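Local coordinates for ribonucleoside-diphosphate reductase (Pseudomonas aeruginosa, PDB 5IM3), which probably reduces ribonucleoside diphosphates to the corresponding deoxyribonucleotides needed for DNA synthesis, and binds dATP as an allosteric nucleotide, at residues L467-N470 against R476-H479; V450-E455 against E462-L467. All blocks are in the same frame, centred on the assembly; numbering follows the deposited sequence.

Contact 1. Residues L467-N470 against R476-H479; sequences LRKN and RRTH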
ATOM      1  N   LEU A 467       1.116 -23.325  10.835  1.00 40.38           N
ATOM      2  CA  LEU A 467       0.090 -23.772  11.771  1.00 41.52           C
ATOM      3  C   LEU A 467      -0.432 -22.657  12.670  1.00 40.03           C
ATOM      4  O   LEU A 467      -1.537 -22.789  13.205  1.00 42.94           O
ATOM      5  CB  LEU A 467       0.637 -24.913  12.631  1.00 43.07           C
ATOM      6  CG  LEU A 467       0.787 -26.275  11.947  1.00 44.41           C
ATOM      7  CD1 LEU A 467       1.531 -27.252  12.846  1.00 42.50           C
ATOM      8  CD2 LEU A 467      -0.579 -26.836  11.571  1.00 43.98           C
ATOM      9  N   ARG A 468       0.317 -21.569  12.853  1.00 40.61           N
ATOM     10  CA  ARG A 468      -0.083 -20.514  13.779  1.00 43.42           C
ATOM     11  C   ARG A 468      -0.510 -19.226  13.076  1.00 46.87           C
ATOM     12  O   ARG A 468      -0.602 -18.177  13.721  1.00 45.86           O
ATOM     13  CB  ARG A 468       1.048 -20.232  14.768  1.00 43.22           C
ATOM     14  CG  ARG A 468       1.370 -21.410  15.692  1.00 43.05           C
ATOM     15  CD  ARG A 468       0.225 -21.714  16.651  1.00 43.53           C
ATOM     16  NE  ARG A 468      -0.070 -20.579  17.522  1.00 44.29           N
ATOM     17  CZ  ARG A 468       0.374 -20.441  18.769  1.00 47.15           C
ATOM     18  NH1 ARG A 468       1.133 -21.377  19.328  1.00 47.37           N
ATOM     19  NH2 ARG A 468       0.047 -19.362  19.466  1.00 47.50           N
ATOM     20  N   LYS A 469      -0.789 -19.282  11.774  1.00 47.34           N
ATOM     21  CA  LYS A 469      -1.362 -18.128  11.093  1.00 50.02           C
ATOM     22  C   LYS A 469      -2.745 -17.820  11.653  1.00 53.26           C
ATOM     23  O   LYS A 469      -3.501 -18.724  12.019  1.00 53.95           O
ATOM     24  CB  LYS A 469      -1.456 -18.382   9.587  1.00 53.01           C
ATOM     25  CG  LYS A 469      -0.157 -18.171   8.820  1.00 53.34           C
ATOM     26  CD  LYS A 469      -0.418 -18.128   7.316  1.00 56.15           C
ATOM     27  CE  LYS A 469       0.792 -17.612   6.553  1.00 59.59           C
ATOM     28  NZ  LYS A 469       0.544 -17.459   5.085  1.00 62.06           N
ATOM     29  N   ASN A 470      -3.078 -16.529  11.721  1.00 64.70           N
ATOM     30  CA  ASN A 470      -4.374 -16.129  12.261  1.00 70.01           C
ATOM     31  C   ASN A 470      -5.508 -16.456  11.295  1.00 72.29           C
ATOM     32  O   ASN A 470      -6.617 -16.795  11.726  1.00 74.78           O
ATOM     33  CB  ASN A 470      -4.372 -14.634  12.577  1.00 75.09           C
ATOM     34  CG  ASN A 470      -3.149 -14.205  13.359  1.00 77.86           C
ATOM     35  OD1 ASN A 470      -2.398 -13.329  12.924  1.00 80.51           O
ATOM     36  ND2 ASN A 470      -2.939 -14.820  14.519  1.00 76.68           N
ATOM     37  N   ARG A 476      -6.017 -26.533   8.932  1.00 52.19           N
ATOM     38  CA  ARG A 476      -4.565 -26.516   8.805  1.00 49.91           C
ATOM     39  C   ARG A 476      -3.930 -25.601   9.851  1.00 47.16           C
ATOM     40  O   ARG A 476      -2.830 -25.083   9.653  1.00 45.12           O
ATOM     41  CB  ARG A 476      -4.166 -26.097   7.389  1.00 47.83           C
ATOM     42  CG  ARG A 476      -4.742 -27.008   6.303  1.00 47.12           C
ATOM     43  CD  ARG A 476      -4.544 -26.448   4.899  1.00 48.13           C
ATOM     44  NE  ARG A 476      -3.143 -26.468   4.489  1.00 47.54           N
ATOM     45  CZ  ARG A 476      -2.513 -27.542   4.025  1.00 47.29           C
ATOM     46  NH1 ARG A 476      -3.153 -28.699   3.910  1.00 47.94           N
ATOM     47  NH2 ARG A 476      -1.235 -27.460   3.677  1.00 47.94           N
ATOM     48  N   ARG A 477      -4.619 -25.407  10.976  1.00 49.26           N
ATOM     49  CA  ARG A 477      -4.166 -24.532  12.049  1.00 50.07           C
ATOM     50  C   ARG A 477      -4.243 -25.260  13.384  1.00 47.70           C
ATOM     51  O   ARG A 477      -5.137 -26.079  13.612  1.00 47.63           O
ATOM     52  CB  ARG A 477      -5.023 -23.255  12.126  1.00 51.71           C
ATOM     53  CG  ARG A 477      -4.393 -22.015  11.524  1.00 51.87           C
ATOM     54  CD  ARG A 477      -3.801 -22.310  10.177  1.00 52.30           C
ATOM     55  NE  ARG A 477      -3.705 -21.131   9.331  1.00 49.50           N
ATOM     56  CZ  ARG A 477      -3.235 -21.158   8.090  1.00 51.16           C
ATOM     57  NH1 ARG A 477      -2.812 -22.304   7.574  1.00 50.73           N
ATOM     58  NH2 ARG A 477      -3.186 -20.047   7.366  1.00 52.13           N
ATOM     59  N   THR A 478      -3.302 -24.941  14.273  1.00 46.45           N
ATOM     60  CA  THR A 478      -3.324 -25.398  15.666  1.00 42.30           C
ATOM     61  C   THR A 478      -3.036 -24.172  16.534  1.00 41.99           C
ATOM     62  O   THR A 478      -1.887 -23.922  16.905  1.00 40.73           O
ATOM     63  CB  THR A 478      -2.307 -26.524  15.919  1.00 40.55           C
ATOM     64  OG1 THR A 478      -0.983 -26.062  15.621  1.00 38.27           O
ATOM     65  CG2 THR A 478      -2.618 -27.754  15.066  1.00 39.05           C
ATOM     66  N   HIS A 479      -4.086 -23.413  16.860  1.00 43.12           N
ATOM     67  CA  HIS A 479      -3.930 -22.152  17.580  1.00 46.31           C
ATOM     68  C   HIS A 479      -3.628 -22.329  19.062  1.00 47.78           C
ATOM     69  O   HIS A 479      -3.373 -21.329  19.743  1.00 45.13           O
ATOM     70  CB  HIS A 479      -5.192 -21.297  17.439  1.00 48.51           C
ATOM     71  CG  HIS A 479      -5.522 -20.935  16.024  1.00 50.96           C
ATOM     72  ND1 HIS A 479      -6.656 -21.388  15.387  1.00 51.99           N
ATOM     73  CD2 HIS A 479      -4.864 -20.170  15.122  1.00 50.31           C
ATOM     74  CE1 HIS A 479      -6.686 -20.915  14.155  1.00 52.60           C
ATOM     75  NE2 HIS A 479      -5.610 -20.172  13.969  1.00 52.67           N
TER

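Contact 2. Residues V450-E455 against E462-L467; sequences VCAYLE and EEFLEL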
ATOM      1  N   VAL A 450       1.998 -27.350  25.185  1.00 44.84           N
ATOM      2  CA  VAL A 450       2.761 -28.371  24.475  1.00 43.58           C
ATOM      3  C   VAL A 450       3.399 -27.730  23.247  1.00 42.27           C
ATOM      4  O   VAL A 450       2.834 -26.819  22.638  1.00 44.31           O
ATOM      5  CB  VAL A 450       1.862 -29.571  24.083  1.00 44.69           C
ATOM      6  CG1 VAL A 450       0.640 -29.092  23.325  1.00 46.63           C
ATOM      7  CG2 VAL A 450       2.635 -30.600  23.267  1.00 43.30           C
ATOM      8  N   CYS A 451       4.597 -28.199  22.896  1.00 39.78           N
ATOM      9  CA  CYS A 451       5.317 -27.715  21.722  1.00 40.20           C
ATOM     10  C   CYS A 451       5.671 -28.901  20.839  1.00 39.82           C
ATOM     11  O   CYS A 451       6.344 -29.831  21.291  1.00 41.02           O
ATOM     12  CB  CYS A 451       6.589 -26.954  22.113  1.00 44.62           C
ATOM     13  SG  CYS A 451       7.525 -26.301  20.697  1.00 47.43           S
ATOM     14  N   ALA A 452       5.236 -28.858  19.581  1.00 38.59           N
ATOM     15  CA  ALA A 452       5.553 -29.904  18.618  1.00 35.93           C
ATOM     16  C   ALA A 452       6.792 -29.530  17.812  1.00 39.54           C
ATOM     17  O   ALA A 452       6.938 -28.388  17.367  1.00 40.75           O
ATOM     18  CB  ALA A 452       4.370 -30.146  17.678  1.00 35.31           C
ATOM     19  N   TYR A 453       7.686 -30.501  17.636  1.00 41.21           N
ATOM     20  CA  TYR A 453       8.925 -30.323  16.892  1.00 40.45           C
ATOM     21  C   TYR A 453       8.881 -31.128  15.598  1.00 39.87           C
ATOM     22  O   TYR A 453       8.374 -32.253  15.574  1.00 38.77           O
ATOM     23  CB  TYR A 453      10.132 -30.765  17.721  1.00 35.82           C
ATOM     24  CG  TYR A 453      10.546 -29.800  18.805  1.00 38.27           C
ATOM     25  CD1 TYR A 453       9.842 -29.723  20.001  1.00 39.36           C
ATOM     26  CD2 TYR A 453      11.667 -28.998  18.652  1.00 37.08           C
ATOM     27  CE1 TYR A 453      10.228 -28.854  21.001  1.00 38.34           C
ATOM     28  CE2 TYR A 453      12.060 -28.123  19.649  1.00 42.44           C
ATOM     29  CZ  TYR A 453      11.335 -28.057  20.821  1.00 41.72           C
ATOM     30  OH  TYR A 453      11.716 -27.193  21.817  1.00 44.10           O
ATOM     31  N   LEU A 454       9.426 -30.554  14.527  1.00 40.25           N
ATOM     32  CA  LEU A 454       9.512 -31.246  13.247  1.00 39.65           C
ATOM     33  C   LEU A 454      10.839 -30.917  12.577  1.00 39.64           C
ATOM     34  O   LEU A 454      11.262 -29.760  12.560  1.00 43.21           O
ATOM     35  CB  LEU A 454       8.354 -30.864  12.323  1.00 37.17           C
ATOM     36  CG  LEU A 454       8.095 -31.853  11.190  1.00 41.29           C
ATOM     37  CD1 LEU A 454       7.477 -33.133  11.736  1.00 39.25           C
ATOM     38  CD2 LEU A 454       7.208 -31.232  10.124  1.00 40.95           C
ATOM     39  N   GLU A 455      11.487 -31.940  12.027  1.00 41.64           N
ATOM     40  CA  GLU A 455      12.777 -31.765  11.377  1.00 42.11           C
ATOM     41  C   GLU A 455      12.590 -31.176   9.978  1.00 43.50           C
ATOM     42  O   GLU A 455      11.556 -31.375   9.332  1.00 40.64           O
ATOM     43  CB  GLU A 455      13.519 -33.102  11.315  1.00 44.13           C
ATOM     44  CG  GLU A 455      15.027 -32.985  11.165  1.00 43.11           C
ATOM     45  CD  GLU A 455      15.760 -34.242  11.595  1.00 46.15           C
ATOM     46  OE1 GLU A 455      15.286 -34.924  12.532  1.00 46.86           O
ATOM     47  OE2 GLU A 455      16.814 -34.549  11.002  1.00 47.52           O
ATOM     48  N   GLU A 462       6.327 -27.565   5.242  1.00 48.19           N
ATOM     49  CA  GLU A 462       5.745 -26.318   4.752  1.00 48.82           C
ATOM     50  C   GLU A 462       4.394 -26.045   5.406  1.00 47.65           C
ATOM     51  O   GLU A 462       4.117 -24.917   5.828  1.00 48.17           O
ATOM     52  CB  GLU A 462       5.618 -26.358   3.226  1.00 55.27           C
ATOM     53  CG  GLU A 462       6.960 -26.347   2.508  1.00 57.93           C
ATOM     54  CD  GLU A 462       6.839 -26.598   1.018  1.00 64.56           C
ATOM     55  OE1 GLU A 462       6.135 -27.554   0.627  1.00 66.64           O
ATOM     56  OE2 GLU A 462       7.448 -25.837   0.235  1.00 68.01           O
ATOM     57  N   GLU A 463       3.534 -27.060   5.489  1.00 48.07           N
ATOM     58  CA  GLU A 463       2.297 -26.901   6.248  1.00 49.79           C
ATOM     59  C   GLU A 463       2.593 -26.620   7.720  1.00 47.12           C
ATOM     60  O   GLU A 463       1.871 -25.850   8.362  1.00 47.39           O
ATOM     61  CB  GLU A 463       1.427 -28.153   6.098  1.00 52.28           C
ATOM     62  CG  GLU A 463       0.022 -28.036   6.682  1.00 53.79           C
ATOM     63  CD  GLU A 463      -0.773 -29.332   6.568  1.00 57.55           C
ATOM     64  OE1 GLU A 463      -0.174 -30.376   6.222  1.00 57.45           O
ATOM     65  OE2 GLU A 463      -1.996 -29.312   6.835  1.00 57.61           O
ATOM     66  N   PHE A 464       3.660 -27.218   8.258  1.00 39.56           N
ATOM     67  CA  PHE A 464       4.008 -27.041   9.669  1.00 40.73           C
ATOM     68  C   PHE A 464       4.302 -25.581   9.992  1.00 40.82           C
ATOM     69  O   PHE A 464       3.879 -25.070  11.033  1.00 39.33           O
ATOM     70  CB  PHE A 464       5.216 -27.919  10.005  1.00 39.96           C
ATOM     71  CG  PHE A 464       5.572 -27.968  11.469  1.00 38.47           C
ATOM     72  CD1 PHE A 464       4.869 -28.782  12.342  1.00 40.28           C
ATOM     73  CD2 PHE A 464       6.648 -27.240  11.960  1.00 39.83           C
ATOM     74  CE1 PHE A 464       5.212 -28.850  13.685  1.00 38.94           C
ATOM     75  CE2 PHE A 464       6.994 -27.302  13.301  1.00 39.55           C
ATOM     76  CZ  PHE A 464       6.274 -28.110  14.163  1.00 40.21           C
ATOM     77  N   LEU A 465       5.030 -24.892   9.109  1.00 44.32           N
ATOM     78  CA  LEU A 465       5.421 -23.513   9.378  1.00 46.01           C
ATOM     79  C   LEU A 465       4.224 -22.583   9.506  1.00 46.59           C
ATOM     80  O   LEU A 465       4.356 -21.509  10.102  1.00 48.43           O
ATOM     81  CB  LEU A 465       6.347 -22.994   8.272  1.00 46.14           C
ATOM     82  CG  LEU A 465       7.611 -23.801   7.980  1.00 46.73           C
ATOM     83  CD1 LEU A 465       8.412 -23.135   6.877  1.00 49.29           C
ATOM     84  CD2 LEU A 465       8.464 -23.966   9.216  1.00 45.68           C
ATOM     85  N   GLU A 466       3.067 -22.962   8.969  1.00 44.06           N
ATOM     86  CA  GLU A 466       1.921 -22.066   8.895  1.00 46.92           C
ATOM     87  C   GLU A 466       0.853 -22.381   9.930  1.00 43.25           C
ATOM     88  O   GLU A 466      -0.212 -21.756   9.915  1.00 44.13           O
ATOM     89  CB  GLU A 466       1.302 -22.110   7.498  1.00 48.84           C
ATOM     90  CG  GLU A 466       2.274 -21.802   6.380  1.00 50.92           C
ATOM     91  CD  GLU A 466       1.568 -21.378   5.106  1.00 56.61           C
ATOM     92  OE1 GLU A 466       2.238 -20.828   4.207  1.00 58.34           O
ATOM     93  OE2 GLU A 466       0.338 -21.579   5.011  1.00 59.18           O
ATOM     94  N   LEU A 467       1.116 -23.325  10.835  1.00 40.38           N
ATOM     95  CA  LEU A 467       0.090 -23.772  11.771  1.00 41.52           C
ATOM     96  C   LEU A 467      -0.432 -22.657  12.670  1.00 40.03           C
ATOM     97  O   LEU A 467      -1.537 -22.789  13.205  1.00 42.94           O
ATOM     98  CB  LEU A 467       0.637 -24.913  12.631  1.00 43.07           C
ATOM     99  CG  LEU A 467       0.787 -26.275  11.947  1.00 44.41           C
ATOM    100  CD1 LEU A 467       1.531 -27.252  12.846  1.00 42.50           C
ATOM    101  CD2 LEU A 467      -0.579 -26.836  11.571  1.00 43.98           C
TER

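Contact 1. Residues L467-N470 against R476-H479
The His479 ring meets Lys469 edge-on: its NE2 gives a hydrogen bond to Lys469 O at 3.2 Å, with the acceptor lying in the ring plane but the N-H...O angle bent to 140°. Over one face of the Arg468 guanidinium, displaced toward its rim, sits His479 O. The Arg468 chain bends at chi2 (-67°), placing CD 3.1 Å from Thr478 O, and a second bend at chi3 swings the guanidinium to His479 O, while NH1 turns away to Met481 O. The Arg477 guanidinium is reached obliquely by the Lys469 aliphatic chain, NH2 standing 3.3 Å from Lys469 CB, and Thr471 O takes a hydrogen bond from the same nitrogen. Leu467 O accepts Thr478 N at 3.0 Å, nearly straight at 160°, and also receives a CA-H...O contact from Arg477. On the buried side Leu467 CB packs 3.6 Å from Thr478 OG1, a hydroxyl buried without any polar partner, and Leu467 CD2 approaches Arg476 O. Leu467 further rests on Val427 and Leu430 of helix 427-440. Main-chain carbonyls thus draw together the two ends of an irregular loop, the connection from helix 461-465 to strand 482-487 in the ribonucleotide reductase barrel domain.

Contact 2. Residues V450-E455 against E462-L467
The nearest CA atoms of strand 450-455 and of residues 462-467, which start within helix 461-465, are those of Leu454 and Phe464, 7.8 Å apart, a gap filled mainly by the Phe464 side chain. Glu466 N and Leu467 N bond to Glu463 O and Phe464 O, so the chain keeps turning. The Ala452 and Leu454 CB atoms face the helix, whereas that of Tyr453 points away and its hydroxyl bonds to Asn585 O. Phe464 holds its ring out toward the strand, CG anti to the backbone N (chi1 -173°). Leu454 CB sits almost exactly over the ring centre, 3.8 Å from the centroid and 4° off the normal, a CH-pi contact. Leu454 CD2 runs back to 3.9 Å from Phe464 CB, the two side chains passing in opposite directions. At the ring's edge, Phe464 CZ comes to 3.3 Å from Ala452 O, and Ala452 CB adds a looser apolar contact with Phe464 CE1 at 4.3 Å. Thr483 of strand 482-487 also touches Phe464, and Leu430 of helix 427-440 touches Ala452. This buried, largely apolar contact fastens helix to sheet in the beta-alpha-beta unit of strand 450-455, helix 461-465 and the parallel strand 482-487, part of the ten-stranded alpha-beta barrel of ribonucleotide reductases.

Both contacts belong to one beta-alpha-beta unit and share Leu467, with centres about 10 Å apart. Contact 2 is buried and largely apolar, setting helix 461-465 on the barrel strand 450-455 through a single aromatic ring. Contact 1, partly buried, occupies the loop that follows this helix; it covers more surface, 420 against 174 Å², and relies on hydrogen bonds to backbone carbonyls and on arginine and histidine side chains, some of them exposed. A weak ion pair, Arg476 NH1 to Glu463 OE2 at 3.2 Å, joins the two. Leu430 of helix 427-440 touches both Ala452 of contact 2 and Leu467 of contact 1, consistent with a shared apolar layer.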